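Local coordinates for extracellular solute-binding protein, family 5 (Chelativorans sp., PDB 6WM6) that binds EDTA and other aminopolycarboxylates in the periplasm, probably handing them to an ABC transporter for uptake, at residues 51-56 / 273-278; 84-89 / 186-191; 120-125 / 240-245; 355-360 / 461-466. All blocks are in the same frame, centred on the assembly; numbering follows the deposited sequence.

Contact 1: residues 51-56 / 273-278; sequences TFAVTR and DVIYPQ. With EDO (1,2-ethanediol), chain H; SO4 (sulfate ion), chain B.
Thr51 O takes two backbone N-H groups from the opposing segment: Asp273 N at 2.8 Å, and Val274 N more weakly at 3.2 Å with an angle of only 127°. Two residues further on, Ala53 N reaches Val274 O at 2.9 Å, almost straight at 176°. Val274 thus receives and gives its bonds to residues on both sides of Phe52, the pattern of a parallel bridge. Asp273 returns to the same threonine through its side chain. With CG beside its own backbone N (chi1 -51°), the carboxylate swings back until OD2 accepts Thr51 N at 2.9 Å on its anti side; a water also links OD2 to Thr51 OG1. Were Asp273 replaced by an alanine, Thr51 N and the water would probably lose the carboxylate oxygen that accepts from both, and the start of the bridge would be less firmly fixed. On one face, Val274 CG1 lies obliquely against the Phe52 ring, 3.6 Å from CD2, while Tyr276 CB meets CZ. Ala53 CB packs on Ile275 CG2 on the other. Beyond the bridge, a second water spans Ala53 O and Tyr276 N. Strand 49-54 pairs with strand 251-256, and strand 274-275 with strand 524-537, so the bridge joins two sheets; helix 263-268 lies on Ala53 and Ile275 in the connection from strand 251-256 to strand 274-275, consistent with a beta-alpha-beta unit that has strand 49-54 between its two strands.

Contact 2: residues 84-89 / 186-191; sequences AFMVQP and LFMFLY
Ala84 and Phe187 join the start of a two-stranded antiparallel unit, strands 85-87 and 93-95, to the irregular chain ahead of helix 193-196. The polar part is small. Ala84 N donates to Phe187 O at 3.0 Å, and the bond is fairly straight (160°) with the donor tilted from the carbonyl plane. A water continues the link, accepting from Phe85 N and donating to Leu186 O at 2.8 Å. Just outside, Ser83 OG bonds Met188 O and the backbones of Pro82 and Leu190 pair, so the two segments stay together on this side of Ala84.

The apolar part is carried mainly by Met188. Its chain runs out extended through chi2 and turns only at chi3 (-70°), which brings the thioether end alongside strand 85-87. CG lies 3.4 Å from Phe85 O, a carbon against a carbonyl oxygen rather than a bond. CE reaches Val87 CG2 at 4.2 Å, whereas Met86 CE comes only to the margin of contact with CG of Met188. CG also rests over one face of the neighbouring Phe189 ring, toward its rim. At the other end, Ala84 CB touches Phe187 CB at 4.1 Å, but the phenylalanine ring leads away, into an aromatic cluster with Tyr115, Phe134 and His157.

A bond within segment 84-89 braces its far end: Gln88 NE2 donates nearly straight to Met86 O at 3.0 Å, approaching from above the carbonyl plane, 70° out of it, while the oxygen lies in the plane of the glutamine amide.

Contact 3: residues 120-125 / 240-245; sequences DAVWSD and KWYGEK
Tyr242 presses its ring flat against the backbone of Ala121, and with Lys240 and Val122 it accounts for most of the contact. Ala121 CA sits 3.8 Å from the ring centroid and only 13° off the normal, a clear CH-pi contact over the face. The opposite face is taken by Trp241 CZ3, so the ring is held between its own neighbour and the other segment. With CG lodged between backbone N and carbonyl carbon (chi1 49°), CB of Tyr242 lies close to Asp120 O at 3.2 Å. CE2 comes equally near Val122 O, while the hydroxyl passes on to bond Gly219 O.

Val122 points one methyl, CG2, at Lys240 O (3.7 Å). The carbonyls of Val122 and Lys240 are joined through a water at the edge of the tyrosine ring; it donates to Val122 O at 2.7 Å and weakly to the lysine oxygen. Lys240 contributes its aliphatic chain: CD passes 3.4 Å from Ser124 O before the chain bends at chi4. The segments share no direct hydrogen bond.

This is packing of loops that leave two different sheets. One loop follows strand 111-117 of an antiparallel four-stranded sheet, the other follows strand 232-237 of a mixed one, an arrangement consistent with the additional subdomain packed on domain I in large family 5 binding proteins such as OppA.

Contact 4: residues 355-360 / 461-466; sequences MFLPNQ and FSQQVF. With EDO (1,2-ethanediol), chain I; EDO (1,2-ethanediol), chain E.
Gln360 and Gln463 approach from opposite directions, their amide planes 72° apart, and meet through one oxygen and one nitrogen. Gln463 NE2 donates to Gln360 OE1 at 2.8 Å, in the carbonyl plane and on a lone pair. The other lone pair is taken by Leu357 N at 2.9 Å, which closes the side chain back over the type I turn from Leu357 to Gln360. One oxygen therefore ties the turn to segment 461-466.

Gln463 leaves the backbone with CG anti to N and then folds at chi2 (66°), which presents its amide to the turn. NE2 uses its second N-H on Met355 O at 2.9 Å, approaching 48° out of that carbonyl plane, although the oxygen lies close to the amide's own plane. At the other end of the group, OE1 accepts from Gln464 N at 3.0 Å. Leu357 slides past this side chain in the reverse sense, with CG against Gln463 CG at 3.8 Å. Gln360 NE2 adds a weak bond to Gln464 O and, through a water, a link to Val465 O. With a leucine at Gln463 the amide is gone, and Met355 O is likely to lose this donor and Gln360 OE1 one of its two bonds, so that the turn sits looser against the segment.

Strand 456-462 ends here, just ahead of helix 467-474, for which Phe466 is the N-cap residue. With both amide ends of the buried Gln463 engaged, its flip state is fixed by chemistry: exchanging N and O would set oxygen against two oxygens.

Overall arrangement
Contact 2 connects two of the others: Tyr191 C lies 3.5 Å from Trp123 CH2 of contact 3, and Val87 CG1 lies 3.9 Å from Val465 CG2 of contact 4. Along the chain, contacts 2 and 3 interlock and both nest inside the loop closed by contact 1, while contact 4 follows. Contacts 1 and 4 reach the same mixed sheet, with nearest atoms about 7 Å apart; contact 3 is peripheral, its centre about 33 Å from that of contact 4. The sulfate weakly bonded by Arg56 of contact 1 is distinct from one about 5 Å from the Gln464 side chain; both probably come from the crystallisation liquor, and neither is established as marking the EDTA site.

Contact 1: residues 51-56 / 273-278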
# COMPACT_ATOMS: atom_id res chain seq x y z
N THR A 51 22.21 1.67 -7.93
CA THR A 51 21.60 0.35 -7.79
C THR A 51 20.74 0.31 -6.55
O THR A 51 21.20 0.62 -5.45
CB THR A 51 22.67 -0.73 -7.74
OG1 THR A 51 23.42 -0.72 -8.97
CG2 THR A 51 22.04 -2.10 -7.60
N PHE A 52 19.48 -0.09 -6.73
CA PHE A 52 18.45 -0.13 -5.69
C PHE A 52 18.05 -1.58 -5.48
O PHE A 52 17.65 -2.26 -6.43
CB PHE A 52 17.28 0.72 -6.20
CG PHE A 52 16.16 0.99 -5.21
CD1 PHE A 52 15.39 -0.03 -4.69
CD2 PHE A 52 15.84 2.29 -4.87
CE1 PHE A 52 14.35 0.26 -3.80
CE2 PHE A 52 14.80 2.57 -4.00
CZ PHE A 52 14.06 1.56 -3.47
N ALA A 53 18.13 -2.06 -4.25
CA ALA A 53 17.79 -3.44 -3.95
C ALA A 53 16.29 -3.62 -3.86
O ALA A 53 15.59 -2.80 -3.26
CB ALA A 53 18.40 -3.86 -2.61
N VAL A 54 15.78 -4.71 -4.45
CA VAL A 54 14.37 -5.08 -4.32
C VAL A 54 14.28 -6.52 -3.85
O VAL A 54 15.19 -7.31 -4.08
CB VAL A 54 13.57 -4.87 -5.63
CG1 VAL A 54 13.64 -3.40 -6.03
CG2 VAL A 54 14.08 -5.77 -6.72
N THR A 55 13.16 -6.83 -3.17
CA THR A 55 13.03 -8.06 -2.39
C THR A 55 12.31 -9.19 -3.12
O THR A 55 12.23 -10.29 -2.57
CB THR A 55 12.29 -7.77 -1.07
OG1 THR A 55 10.99 -7.25 -1.36
CG2 THR A 55 13.06 -6.76 -0.22
N ARG A 56 11.78 -8.96 -4.32
CA ARG A 56 11.11 -10.00 -5.08
C ARG A 56 11.71 -10.07 -6.49
O ARG A 56 12.15 -9.05 -7.04
CB ARG A 56 9.60 -9.72 -5.24
CG ARG A 56 8.82 -9.50 -3.96
CD ARG A 56 7.41 -9.05 -4.30
NE ARG A 56 6.57 -8.81 -3.13
CZ ARG A 56 5.79 -9.73 -2.57
NH1 ARG A 56 5.72 -10.95 -3.06
NH2 ARG A 56 5.06 -9.41 -1.51
N ASP A 273 23.34 0.51 -3.69
CA ASP A 273 23.47 1.84 -3.12
C ASP A 273 22.25 2.30 -2.33
O ASP A 273 22.34 3.33 -1.64
CB ASP A 273 23.73 2.85 -4.23
CG ASP A 273 24.86 2.44 -5.14
OD1 ASP A 273 25.97 2.25 -4.64
OD2 ASP A 273 24.62 2.30 -6.35
N VAL A 274 21.13 1.60 -2.44
CA VAL A 274 19.87 1.97 -1.79
C VAL A 274 19.16 0.68 -1.41
O VAL A 274 19.08 -0.25 -2.22
CB VAL A 274 18.93 2.74 -2.73
CG1 VAL A 274 17.69 3.24 -1.97
CG2 VAL A 274 19.65 3.88 -3.41
N ILE A 275 18.62 0.65 -0.20
CA ILE A 275 17.74 -0.44 0.24
C ILE A 275 16.51 0.19 0.88
O ILE A 275 16.56 1.30 1.42
CB ILE A 275 18.45 -1.42 1.18
CG1 ILE A 275 18.81 -0.78 2.52
CG2 ILE A 275 19.71 -1.98 0.51
CD1 ILE A 275 19.35 -1.75 3.54
N TYR A 276 15.40 -0.55 0.86
CA TYR A 276 14.11 -0.08 1.41
C TYR A 276 13.40 -1.26 2.07
O TYR A 276 12.30 -1.65 1.68
CB TYR A 276 13.27 0.54 0.30
CG TYR A 276 12.09 1.39 0.73
CD1 TYR A 276 12.26 2.49 1.54
CD2 TYR A 276 10.80 1.12 0.28
CE1 TYR A 276 11.20 3.33 1.89
CE2 TYR A 276 9.73 1.93 0.63
CZ TYR A 276 9.94 3.00 1.44
OH TYR A 276 8.88 3.82 1.77
N PRO A 277 14.01 -1.84 3.10
CA PRO A 277 13.44 -3.04 3.71
C PRO A 277 12.16 -2.74 4.47
O PRO A 277 11.97 -1.65 5.02
CB PRO A 277 14.54 -3.52 4.66
CG PRO A 277 15.27 -2.26 5.03
CD PRO A 277 15.29 -1.45 3.73
N GLN A 278 11.28 -3.74 4.53
CA GLN A 278 10.08 -3.64 5.35
C GLN A 278 10.35 -4.27 6.70
O GLN A 278 11.23 -5.13 6.84
CB GLN A 278 8.89 -4.30 4.65
CG GLN A 278 8.41 -3.55 3.40
CD GLN A 278 6.96 -3.82 3.03
OE1 GLN A 278 6.22 -4.46 3.79
NE2 GLN A 278 6.53 -3.33 1.87
C1 EDO H . 11.88 -2.71 -2.42
O1 EDO H . 11.62 -4.12 -2.34
C2 EDO H . 10.76 -2.02 -3.20
O2 EDO H . 9.76 -1.54 -2.29
S SO4 B . 2.91 -5.37 -0.92
O1 SO4 B . 3.33 -4.30 -1.82
O2 SO4 B . 3.99 -6.34 -0.80
O3 SO4 B . 2.59 -4.81 0.42
O4 SO4 B . 1.73 -6.02 -1.48
O HOH W 1 25.40 1.04 -9.00
O HOH W 2 14.89 -2.94 -0.58

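Contact 2: residues 84-89 / 186-191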
# COMPACT_ATOMS: atom_id res chain seq x y z
N ALA A 84 -1.16 9.87 -14.59
CA ALA A 84 -1.87 11.14 -14.60
C ALA A 84 -1.58 11.96 -13.35
O ALA A 84 -1.30 13.16 -13.44
CB ALA A 84 -3.38 10.91 -14.78
N PHE A 85 -1.67 11.33 -12.17
CA PHE A 85 -1.33 11.92 -10.89
C PHE A 85 -0.40 10.98 -10.16
O PHE A 85 -0.37 9.78 -10.43
CB PHE A 85 -2.57 12.14 -9.99
CG PHE A 85 -3.54 13.17 -10.51
CD1 PHE A 85 -4.40 12.88 -11.56
CD2 PHE A 85 -3.60 14.43 -9.93
CE1 PHE A 85 -5.30 13.84 -12.04
CE2 PHE A 85 -4.50 15.38 -10.41
CZ PHE A 85 -5.34 15.09 -11.47
N MET A 86 0.38 11.52 -9.22
CA MET A 86 1.33 10.74 -8.44
C MET A 86 1.23 11.11 -6.97
O MET A 86 1.13 12.29 -6.61
CB MET A 86 2.74 10.98 -8.95
CG MET A 86 3.82 10.18 -8.23
SD MET A 86 3.50 8.41 -8.13
CE MET A 86 3.05 8.04 -9.84
N VAL A 87 1.25 10.08 -6.13
CA VAL A 87 1.22 10.29 -4.68
C VAL A 87 2.56 10.79 -4.19
O VAL A 87 3.61 10.22 -4.53
CB VAL A 87 0.84 8.99 -3.96
CG1 VAL A 87 0.62 9.28 -2.48
CG2 VAL A 87 -0.42 8.35 -4.57
N GLN A 88 2.53 11.85 -3.41
CA GLN A 88 3.70 12.57 -2.92
C GLN A 88 3.96 12.21 -1.46
O GLN A 88 3.11 11.63 -0.78
CB GLN A 88 3.45 14.08 -3.01
CG GLN A 88 3.05 14.58 -4.38
CD GLN A 88 4.13 14.35 -5.39
OE1 GLN A 88 5.22 14.95 -5.29
NE2 GLN A 88 3.89 13.49 -6.35
N PRO A 89 5.11 12.61 -0.92
CA PRO A 89 5.45 12.17 0.44
C PRO A 89 4.52 12.69 1.51
O PRO A 89 4.42 12.04 2.57
CB PRO A 89 6.90 12.66 0.63
CG PRO A 89 7.48 12.58 -0.76
CD PRO A 89 6.33 13.02 -1.67
N LEU A 186 -7.42 7.73 -10.92
CA LEU A 186 -7.60 6.99 -12.17
C LEU A 186 -6.48 7.30 -13.17
O LEU A 186 -5.85 8.34 -13.12
CB LEU A 186 -8.95 7.34 -12.79
CG LEU A 186 -10.15 7.09 -11.87
CD1 LEU A 186 -11.45 7.51 -12.55
CD2 LEU A 186 -10.23 5.63 -11.45
N PHE A 187 -6.21 6.35 -14.06
CA PHE A 187 -5.16 6.53 -15.06
C PHE A 187 -3.80 6.80 -14.40
O PHE A 187 -2.99 7.56 -14.92
CB PHE A 187 -5.53 7.62 -16.07
CG PHE A 187 -6.88 7.42 -16.67
CD1 PHE A 187 -7.10 6.44 -17.62
CD2 PHE A 187 -7.93 8.19 -16.27
CE1 PHE A 187 -8.35 6.24 -18.17
CE2 PHE A 187 -9.19 8.01 -16.82
CZ PHE A 187 -9.39 7.02 -17.76
N MET A 188 -3.53 6.14 -13.27
CA MET A 188 -2.25 6.30 -12.61
C MET A 188 -1.15 5.50 -13.28
O MET A 188 0.04 5.71 -12.99
CB MET A 188 -2.34 5.96 -11.12
CG MET A 188 -1.11 6.42 -10.34
SD MET A 188 -1.26 6.34 -8.54
CE MET A 188 -2.42 7.66 -8.25
N PHE A 189 -1.51 4.55 -14.14
CA PHE A 189 -0.55 3.72 -14.85
C PHE A 189 -1.06 3.56 -16.27
O PHE A 189 -2.09 2.91 -16.49
CB PHE A 189 -0.40 2.36 -14.18
CG PHE A 189 -0.04 2.45 -12.72
CD1 PHE A 189 1.26 2.65 -12.32
CD2 PHE A 189 -1.04 2.34 -11.77
CE1 PHE A 189 1.56 2.76 -10.96
CE2 PHE A 189 -0.73 2.45 -10.41
CZ PHE A 189 0.57 2.65 -10.03
N LEU A 190 -0.38 4.15 -17.24
CA LEU A 190 -0.76 4.08 -18.64
C LEU A 190 0.23 3.21 -19.41
O LEU A 190 1.44 3.25 -19.16
CB LEU A 190 -0.80 5.48 -19.26
CG LEU A 190 -1.89 6.39 -18.72
CD1 LEU A 190 -1.71 7.81 -19.23
CD2 LEU A 190 -3.26 5.86 -19.13
N TYR A 191 -0.30 2.44 -20.37
CA TYR A 191 0.44 1.49 -21.18
C TYR A 191 0.28 1.84 -22.65
O TYR A 191 -0.72 2.43 -23.06
CB TYR A 191 -0.02 0.06 -20.87
CG TYR A 191 0.27 -0.27 -19.42
CD1 TYR A 191 1.51 -0.78 -19.04
CD2 TYR A 191 -0.65 -0.01 -18.41
CE1 TYR A 191 1.81 -1.04 -17.73
CE2 TYR A 191 -0.35 -0.28 -17.07
CZ TYR A 191 0.88 -0.79 -16.75
OH TYR A 191 1.22 -1.03 -15.41
O HOH W 3 -3.70 9.12 -11.46

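Contact 3: residues 120-125 / 240-245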
# COMPACT_ATOMS: atom_id res chain seq x y z
N ASP A 120 4.01 17.41 -26.43
CA ASP A 120 5.31 16.75 -26.48
C ASP A 120 5.37 15.42 -25.73
O ASP A 120 6.41 14.75 -25.78
CB ASP A 120 6.40 17.67 -25.96
CG ASP A 120 6.63 18.87 -26.86
OD1 ASP A 120 6.21 18.83 -28.03
OD2 ASP A 120 7.24 19.86 -26.38
N ALA A 121 4.31 15.00 -25.06
CA ALA A 121 4.32 13.69 -24.40
C ALA A 121 4.26 12.58 -25.46
O ALA A 121 3.30 12.49 -26.24
CB ALA A 121 3.16 13.56 -23.43
N VAL A 122 5.30 11.76 -25.48
CA VAL A 122 5.47 10.70 -26.46
C VAL A 122 5.99 9.44 -25.78
O VAL A 122 6.65 9.49 -24.74
CB VAL A 122 6.45 11.11 -27.60
CG1 VAL A 122 5.94 12.33 -28.36
CG2 VAL A 122 7.86 11.34 -27.04
N TRP A 123 5.69 8.29 -26.40
CA TRP A 123 6.33 7.03 -26.04
C TRP A 123 7.75 7.01 -26.59
O TRP A 123 8.13 7.84 -27.43
CB TRP A 123 5.50 5.86 -26.57
CG TRP A 123 4.14 5.77 -25.97
CD1 TRP A 123 2.95 6.13 -26.56
CD2 TRP A 123 3.81 5.30 -24.66
NE1 TRP A 123 1.91 5.90 -25.70
CE2 TRP A 123 2.40 5.39 -24.52
CE3 TRP A 123 4.56 4.80 -23.60
CZ2 TRP A 123 1.74 5.03 -23.36
CZ3 TRP A 123 3.91 4.42 -22.44
CH2 TRP A 123 2.52 4.55 -22.32
N SER A 124 8.54 6.03 -26.16
CA SER A 124 9.96 5.97 -26.49
C SER A 124 10.23 5.72 -27.96
O SER A 124 11.37 5.89 -28.39
CB SER A 124 10.64 4.91 -25.63
OG SER A 124 9.95 3.69 -25.71
N ASP A 125 9.23 5.30 -28.71
CA ASP A 125 9.36 5.13 -30.16
C ASP A 125 8.88 6.36 -30.93
O ASP A 125 8.81 6.33 -32.17
CB ASP A 125 8.60 3.88 -30.62
CG ASP A 125 7.12 3.89 -30.21
OD1 ASP A 125 6.61 4.92 -29.71
OD2 ASP A 125 6.45 2.84 -30.41
N LYS A 240 13.89 9.79 -25.62
CA LYS A 240 12.73 10.61 -25.97
C LYS A 240 11.95 11.07 -24.73
O LYS A 240 10.82 11.54 -24.86
CB LYS A 240 11.83 9.87 -26.94
CG LYS A 240 12.49 9.57 -28.29
CD LYS A 240 11.45 9.16 -29.32
CE LYS A 240 12.07 8.73 -30.65
NZ LYS A 240 12.83 9.83 -31.30
N TRP A 241 12.54 10.98 -23.54
CA TRP A 241 11.88 11.53 -22.37
C TRP A 241 11.57 13.01 -22.59
O TRP A 241 12.42 13.79 -23.03
CB TRP A 241 12.79 11.35 -21.14
CG TRP A 241 12.34 12.05 -19.88
CD1 TRP A 241 13.10 12.90 -19.13
CD2 TRP A 241 11.07 11.95 -19.21
NE1 TRP A 241 12.40 13.33 -18.05
CE2 TRP A 241 11.15 12.76 -18.05
CE3 TRP A 241 9.87 11.25 -19.46
CZ2 TRP A 241 10.07 12.90 -17.17
CZ3 TRP A 241 8.81 11.42 -18.59
CH2 TRP A 241 8.93 12.23 -17.45
N TYR A 242 10.35 13.40 -22.20
CA TYR A 242 9.76 14.69 -22.53
C TYR A 242 9.53 15.56 -21.30
O TYR A 242 8.96 16.65 -21.40
CB TYR A 242 8.42 14.48 -23.25
CG TYR A 242 7.55 13.48 -22.51
CD1 TYR A 242 6.71 13.89 -21.49
CD2 TYR A 242 7.61 12.11 -22.78
CE1 TYR A 242 5.96 13.01 -20.77
CE2 TYR A 242 6.87 11.21 -22.06
CZ TYR A 242 6.03 11.66 -21.04
OH TYR A 242 5.28 10.80 -20.29
N GLY A 243 9.98 15.10 -20.14
CA GLY A 243 9.74 15.82 -18.92
C GLY A 243 10.74 16.93 -18.66
O GLY A 243 11.78 17.03 -19.31
N GLU A 244 10.40 17.73 -17.65
CA GLU A 244 11.19 18.93 -17.34
C GLU A 244 12.56 18.58 -16.78
O GLU A 244 13.54 19.27 -17.09
CB GLU A 244 10.40 19.77 -16.32
CG GLU A 244 11.10 21.03 -15.83
CD GLU A 244 11.10 22.14 -16.86
OE1 GLU A 244 10.63 21.91 -18.00
OE2 GLU A 244 11.57 23.25 -16.53
N LYS A 245 12.65 17.54 -15.96
CA LYS A 245 13.90 17.21 -15.28
C LYS A 245 14.41 15.85 -15.70
O LYS A 245 13.63 14.92 -15.93
CB LYS A 245 13.70 17.22 -13.75
CG LYS A 245 13.31 18.60 -13.20
CD LYS A 245 13.01 18.54 -11.72
CE LYS A 245 12.76 19.94 -11.16
NZ LYS A 245 12.57 19.90 -9.68
O HOH W 4 9.27 9.03 -24.34

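Contact 4: residues 355-360 / 461-466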
# COMPACT_ATOMS: atom_id res chain seq x y z
N MET A 355 -10.22 2.81 9.38
CA MET A 355 -10.47 3.46 8.10
C MET A 355 -9.62 4.68 7.82
O MET A 355 -9.54 5.09 6.65
CB MET A 355 -11.94 3.82 7.96
CG MET A 355 -12.77 2.54 7.89
SD MET A 355 -14.48 2.84 7.56
CE MET A 355 -15.11 1.19 7.82
N PHE A 356 -8.97 5.25 8.83
CA PHE A 356 -8.17 6.45 8.68
C PHE A 356 -6.85 6.28 9.43
O PHE A 356 -6.83 5.81 10.57
CB PHE A 356 -8.89 7.65 9.34
CG PHE A 356 -10.29 7.88 8.84
CD1 PHE A 356 -10.52 8.50 7.62
CD2 PHE A 356 -11.37 7.51 9.61
CE1 PHE A 356 -11.82 8.74 7.19
CE2 PHE A 356 -12.67 7.74 9.18
CZ PHE A 356 -12.89 8.36 7.97
N LEU A 357 -5.76 6.71 8.79
CA LEU A 357 -4.49 6.85 9.50
C LEU A 357 -4.60 8.04 10.46
O LEU A 357 -5.44 8.93 10.28
CB LEU A 357 -3.37 7.10 8.51
CG LEU A 357 -3.08 5.99 7.50
CD1 LEU A 357 -2.09 6.52 6.44
CD2 LEU A 357 -2.54 4.75 8.15
N PRO A 358 -3.70 8.11 11.45
CA PRO A 358 -3.79 9.20 12.45
C PRO A 358 -3.71 10.59 11.85
O PRO A 358 -4.21 11.53 12.50
CB PRO A 358 -2.61 8.90 13.39
CG PRO A 358 -2.51 7.40 13.35
CD PRO A 358 -2.77 7.04 11.89
N ASN A 359 -3.12 10.76 10.68
CA ASN A 359 -3.01 12.07 10.07
C ASN A 359 -4.11 12.39 9.05
O ASN A 359 -4.11 13.48 8.48
CB ASN A 359 -1.64 12.26 9.40
CG ASN A 359 -1.43 11.31 8.25
OD1 ASN A 359 -1.62 10.10 8.39
ND2 ASN A 359 -1.00 11.85 7.11
N GLN A 360 -5.04 11.48 8.80
CA GLN A 360 -6.09 11.71 7.82
C GLN A 360 -7.33 12.31 8.45
O GLN A 360 -7.70 12.01 9.59
CB GLN A 360 -6.45 10.42 7.11
CG GLN A 360 -5.39 9.95 6.12
CD GLN A 360 -5.77 8.66 5.45
OE1 GLN A 360 -6.00 7.63 6.10
NE2 GLN A 360 -5.82 8.68 4.12
N PHE A 461 -2.54 -3.77 6.57
CA PHE A 461 -3.23 -3.23 5.41
C PHE A 461 -2.46 -2.01 4.91
O PHE A 461 -1.85 -1.29 5.68
CB PHE A 461 -4.66 -2.80 5.77
CG PHE A 461 -5.67 -3.91 5.74
CD1 PHE A 461 -5.78 -4.72 4.65
CD2 PHE A 461 -6.52 -4.13 6.82
CE1 PHE A 461 -6.73 -5.74 4.62
CE2 PHE A 461 -7.45 -5.16 6.79
CZ PHE A 461 -7.55 -5.95 5.69
N SER A 462 -2.56 -1.74 3.61
CA SER A 462 -1.92 -0.58 2.98
C SER A 462 -3.00 0.47 2.73
O SER A 462 -3.89 0.27 1.89
CB SER A 462 -1.28 -0.99 1.65
OG SER A 462 -0.31 -1.99 1.82
N GLN A 463 -2.92 1.59 3.42
CA GLN A 463 -3.91 2.65 3.25
C GLN A 463 -3.69 3.41 1.95
O GLN A 463 -2.56 3.57 1.47
CB GLN A 463 -3.86 3.62 4.43
CG GLN A 463 -4.78 4.84 4.32
CD GLN A 463 -6.25 4.49 4.34
OE1 GLN A 463 -6.71 3.58 3.62
NE2 GLN A 463 -7.02 5.18 5.18
N GLN A 464 -4.80 3.90 1.38
CA GLN A 464 -4.84 4.70 0.17
C GLN A 464 -5.14 6.16 0.48
O GLN A 464 -5.58 6.53 1.58
CB GLN A 464 -5.91 4.13 -0.78
CG GLN A 464 -5.59 2.73 -1.24
CD GLN A 464 -6.75 2.11 -2.00
OE1 GLN A 464 -7.66 2.82 -2.47
NE2 GLN A 464 -6.72 0.78 -2.14
N VAL A 465 -4.94 7.00 -0.54
CA VAL A 465 -5.21 8.42 -0.39
C VAL A 465 -6.69 8.68 -0.13
O VAL A 465 -7.03 9.64 0.56
CB VAL A 465 -4.73 9.18 -1.64
CG1 VAL A 465 -5.23 10.61 -1.64
CG2 VAL A 465 -3.20 9.15 -1.69
N PHE A 466 -7.58 7.84 -0.69
CA PHE A 466 -9.02 7.98 -0.47
C PHE A 466 -9.50 6.87 0.46
O PHE A 466 -9.73 5.74 0.00
CB PHE A 466 -9.77 7.92 -1.81
CG PHE A 466 -9.35 8.98 -2.77
CD1 PHE A 466 -9.75 10.29 -2.58
CD2 PHE A 466 -8.55 8.67 -3.85
CE1 PHE A 466 -9.35 11.28 -3.48
CE2 PHE A 466 -8.15 9.66 -4.75
CZ PHE A 466 -8.55 10.95 -4.54
C1 EDO I . -3.13 5.35 -3.96
O1 EDO I . -4.11 5.90 -3.09
C2 EDO I . -1.95 4.83 -3.15
O2 EDO I . -2.34 3.72 -2.32
C1 EDO E . 0.33 8.91 5.35
O1 EDO E . 1.18 10.02 5.66
C2 EDO E . 1.21 7.68 5.15
O2 EDO E . 2.40 8.15 4.50
O HOH W 5 -5.84 11.10 2.54